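Local coordinates for L-ornithine N(5)-monooxygenase (Pseudomonas aeruginosa, PDB 3S5W), which catalyses the NADPH- and FAD-dependent hydroxylation of L-ornithine to N(5)-hydroxyornithine, the first step in making hydroxamate siderophores such as pyoverdin, at residues S41-A46 against K89-L94. Numbering follows the deposited sequence.
Sequences SNIALA and KDLVSL. With FAD (flavin-adenine dinucleotide), chain C; ONH (N~5~-hydroxy-L-ornithine), chain E.
Leu-91, in the loop that carries substrate-binding Lys-89, packs against Ile-43 and Ala-44 in the first turns of helix 40-56, the helix that follows strand 30-36 in the FAD-binding domain and meets the cofactor's pyrophosphate. The two methyls of Leu-91 divide the work. CD1 lies 3.5 Å from CG2 of Ile-43, the two side chains crossing at a slant, while CD2 sits 4.2 Å from CB of Ala-44, which also lies 3.9 Å from O of Leu-91. Because CG2 of Ile-43 stands anti to the backbone N, this branch, and not CG1, meets the leucine. Val-136 of helix 126-137 touches both Ile-43 and Leu-91 and extends the apolar cluster, with Leu-133 of the same helix also against Leu-91. No direct hydrogen bond joins the segments; instead, one water donates to O of Ala-44 (2.8 Å) and to O of Leu-91 (2.7 Å), bridging two carbonyls that cannot bond each other.

Asp-90 folds the chain around Leu-91. Its OD1 accepts from N of Val-92, met 39° above the carboxylate plane in an Asx turn, and from N of Ser-93 through the syn lone pair, while OD2 takes the hydroxyl of Ser-93. At the helix start, N of Ser-41 donates to O1P of FAD (2.9 Å) and OG of Ser-41 to O2P (2.6 Å), so backbone and side chain grip different oxygens of one phosphate; the helix dipole probably helps stabilise its charge. The extended chain of Lys-89 brings NZ 2.9 Å from OXT of the hydroxyornithine, with a weak bond to O. Ser-41 and Lys-89, the first residues of their segments, each contribute part of the polar grip on cofactor and product, while the contact between the segments is largely apolar, with one bridging water.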
loop_
_atom_site.group_PDB
_atom_site.type_symbol
_atom_site.label_atom_id
_atom_site.label_comp_id
_atom_site.label_asym_id
_atom_site.label_seq_id
_atom_site.Cartn_x
_atom_site.Cartn_y
_atom_site.Cartn_z
ATOM N N SER A 41 -0.829 8.849 -2.863
ATOM C CA SER A 41 -1.350 9.845 -1.918
ATOM C C SER A 41 -0.763 11.238 -2.198
ATOM O O SER A 41 -1.479 12.230 -2.254
ATOM C CB SER A 41 -1.066 9.440 -0.469
ATOM O OG SER A 41 -1.938 8.406 -0.084
ATOM N N ASN A 42 0.553 11.303 -2.334
ATOM C CA ASN A 42 1.184 12.597 -2.511
ATOM C C ASN A 42 1.154 13.099 -3.941
ATOM O O ASN A 42 1.161 14.300 -4.156
ATOM C CB ASN A 42 2.582 12.619 -1.901
ATOM C CG ASN A 42 2.544 12.773 -0.373
ATOM O OD1 ASN A 42 1.503 13.088 0.220
ATOM N ND2 ASN A 42 3.688 12.588 0.255
ATOM N N ILE A 43 1.076 12.194 -4.914
ATOM C CA ILE A 43 0.852 12.622 -6.304
ATOM C C ILE A 43 -0.532 13.295 -6.376
ATOM O O ILE A 43 -0.673 14.372 -6.947
ATOM C CB ILE A 43 0.941 11.441 -7.318
ATOM C CG1 ILE A 43 2.318 10.772 -7.281
ATOM C CG2 ILE A 43 0.683 11.947 -8.705
ATOM C CD1 ILE A 43 2.427 9.392 -7.970
ATOM N N ALA A 44 -1.560 12.649 -5.808
ATOM C CA ALA A 44 -2.898 13.251 -5.800
ATOM C C ALA A 44 -2.889 14.628 -5.112
ATOM O O ALA A 44 -3.590 15.578 -5.534
ATOM C CB ALA A 44 -3.911 12.317 -5.085
ATOM N N LEU A 45 -2.147 14.711 -4.018
ATOM C CA LEU A 45 -1.971 15.987 -3.328
ATOM C C LEU A 45 -1.273 17.078 -4.200
ATOM O O LEU A 45 -1.734 18.224 -4.216
ATOM C CB LEU A 45 -1.225 15.780 -2.013
ATOM C CG LEU A 45 -0.948 17.049 -1.180
ATOM C CD1 LEU A 45 -2.274 17.724 -0.800
ATOM C CD2 LEU A 45 -0.213 16.593 0.067
ATOM N N ALA A 46 -0.214 16.722 -4.924
ATOM C CA ALA A 46 0.480 17.647 -5.833
ATOM C C ALA A 46 -0.488 18.210 -6.889
ATOM O O ALA A 46 -0.456 19.423 -7.235
ATOM C CB ALA A 46 1.660 16.921 -6.539
ATOM N N LYS A 89 -11.780 5.530 -10.125
ATOM C CA LYS A 89 -11.237 5.963 -8.819
ATOM C C LYS A 89 -9.722 6.226 -8.993
ATOM O O LYS A 89 -8.873 5.759 -8.211
ATOM C CB LYS A 89 -11.554 4.916 -7.753
ATOM C CG LYS A 89 -13.097 4.762 -7.499
ATOM C CD LYS A 89 -13.384 4.336 -6.060
ATOM C CE LYS A 89 -14.838 3.965 -5.825
ATOM N NZ LYS A 89 -15.088 3.652 -4.351
ATOM N N ASP A 90 -9.399 6.926 -10.062
ATOM C CA ASP A 90 -8.040 7.353 -10.377
ATOM C C ASP A 90 -7.644 8.538 -9.463
ATOM O O ASP A 90 -8.315 8.822 -8.507
ATOM C CB ASP A 90 -7.977 7.720 -11.875
ATOM C CG ASP A 90 -8.842 8.929 -12.218
ATOM O OD1 ASP A 90 -9.154 9.694 -11.293
ATOM O OD2 ASP A 90 -9.242 9.117 -13.404
ATOM N N LEU A 91 -6.545 9.226 -9.749
ATOM C CA LEU A 91 -6.053 10.274 -8.809
ATOM C C LEU A 91 -6.911 11.562 -8.700
ATOM O O LEU A 91 -6.691 12.362 -7.788
ATOM C CB LEU A 91 -4.625 10.672 -9.189
ATOM C CG LEU A 91 -3.560 9.562 -9.064
ATOM C CD1 LEU A 91 -2.177 10.017 -9.499
ATOM C CD2 LEU A 91 -3.521 9.067 -7.673
ATOM N N VAL A 92 -7.886 11.740 -9.598
ATOM C CA VAL A 92 -8.572 13.041 -9.740
ATOM C C VAL A 92 -10.082 13.021 -9.876
ATOM O O VAL A 92 -10.761 13.957 -9.427
ATOM C CB VAL A 92 -8.019 13.890 -10.950
ATOM C CG1 VAL A 92 -6.554 14.184 -10.800
ATOM C CG2 VAL A 92 -8.257 13.179 -12.301
ATOM N N SER A 93 -10.603 11.979 -10.538
ATOM C CA SER A 93 -11.952 12.035 -11.103
ATOM C C SER A 93 -13.080 12.247 -10.106
ATOM O O SER A 93 -14.062 12.919 -10.431
ATOM C CB SER A 93 -12.225 10.844 -12.038
ATOM O OG SER A 93 -11.430 10.990 -13.209
ATOM N N LEU A 94 -12.971 11.676 -8.907
ATOM C CA LEU A 94 -14.020 11.903 -7.896
ATOM C C LEU A 94 -14.154 13.381 -7.500
ATOM O O LEU A 94 -15.192 13.793 -6.997
ATOM C CB LEU A 94 -13.794 11.046 -6.652
ATOM C CG LEU A 94 -13.948 9.536 -6.828
ATOM C CD1 LEU A 94 -14.032 8.841 -5.470
ATOM C CD2 LEU A 94 -15.194 9.248 -7.645
HETATM P PA FAD C . 2.530 4.068 -1.368
HETATM O O1A FAD C . 2.936 2.878 -0.583
HETATM O O2A FAD C . 1.964 3.772 -2.768
HETATM O O5B FAD C . 3.801 5.064 -1.553
HETATM C C5B FAD C . 4.633 5.331 -0.449
HETATM C C4B FAD C . 5.900 5.908 -1.057
HETATM O O4B FAD C . 6.722 6.320 0.001
HETATM C C3B FAD C . 6.674 4.835 -1.817
HETATM O O3B FAD C . 6.858 5.236 -3.160
HETATM C C2B FAD C . 8.004 4.712 -1.062
HETATM O O2B FAD C . 9.119 4.622 -1.941
HETATM C C1B FAD C . 8.069 6.019 -0.330
HETATM N N9A FAD C . 8.764 5.994 0.953
HETATM C C8A FAD C . 8.556 5.137 2.030
HETATM N N7A FAD C . 9.379 5.543 3.042
HETATM C C5A FAD C . 10.064 6.640 2.619
HETATM C C6A FAD C . 11.019 7.445 3.238
HETATM N N6A FAD C . 11.242 7.347 4.559
HETATM N N1A FAD C . 11.551 8.511 2.516
HETATM C C2A FAD C . 11.154 8.804 1.227
HETATM N N3A FAD C . 10.200 8.004 0.607
HETATM C C4A FAD C . 9.674 6.941 1.305
HETATM N N1 FAD C . -5.289 0.057 -3.527
HETATM C C2 FAD C . -6.384 0.149 -4.377
HETATM O O2 FAD C . -7.234 1.005 -4.195
HETATM N N3 FAD C . -6.529 -0.723 -5.435
HETATM C C4 FAD C . -5.594 -1.695 -5.692
HETATM O O4 FAD C . -5.743 -2.428 -6.685
HETATM C C4X FAD C . -4.488 -1.806 -4.827
HETATM N N5 FAD C . -3.535 -2.791 -5.046
HETATM C C5X FAD C . -2.455 -2.907 -4.188
HETATM C C6 FAD C . -1.499 -3.907 -4.421
HETATM C C7 FAD C . -0.405 -4.051 -3.578
HETATM C C7M FAD C . 0.575 -5.155 -3.885
HETATM C C8 FAD C . -0.280 -3.207 -2.480
HETATM C C8M FAD C . 0.878 -3.302 -1.529
HETATM C C9 FAD C . -1.220 -2.211 -2.240
HETATM C C9A FAD C . -2.312 -2.033 -3.100
HETATM N N10 FAD C . -3.271 -1.038 -2.873
HETATM C C10 FAD C . -4.363 -0.944 -3.729
HETATM C "C1'" FAD C . -3.205 -0.115 -1.696
HETATM C "C2'" FAD C . -2.109 0.966 -1.792
HETATM O "O2'" FAD C . -1.800 1.259 -0.425
HETATM C "C3'" FAD C . -2.664 2.201 -2.485
HETATM O "O3'" FAD C . -3.153 1.902 -3.808
HETATM C "C4'" FAD C . -1.586 3.303 -2.642
HETATM O "O4'" FAD C . -0.405 2.729 -3.190
HETATM C "C5'" FAD C . -1.295 4.112 -1.351
HETATM O "O5'" FAD C . -0.588 5.275 -1.740
HETATM P P FAD C . 0.476 6.025 -0.779
HETATM O O1P FAD C . 1.104 7.091 -1.643
HETATM O O2P FAD C . -0.275 6.458 0.450
HETATM O O3P FAD C . 1.530 4.880 -0.425
HETATM C C ONH E . -13.632 0.580 -3.778
HETATM N N ONH E . -14.043 -1.814 -3.365
HETATM O O ONH E . -14.455 0.429 -4.729
HETATM C CA ONH E . -13.175 -0.653 -3.051
HETATM C CB ONH E . -11.696 -0.916 -3.360
HETATM C CD ONH E . -9.769 -2.361 -2.843
HETATM N NE ONH E . -9.395 -3.493 -2.036
HETATM C CG ONH E . -11.227 -2.103 -2.536
HETATM O OZ ONH E . -8.280 -4.203 -2.423
HETATM O OXT ONH E . -13.172 1.694 -3.397
HETATM O O HOH W 1 -5.832 14.843 -7.131
#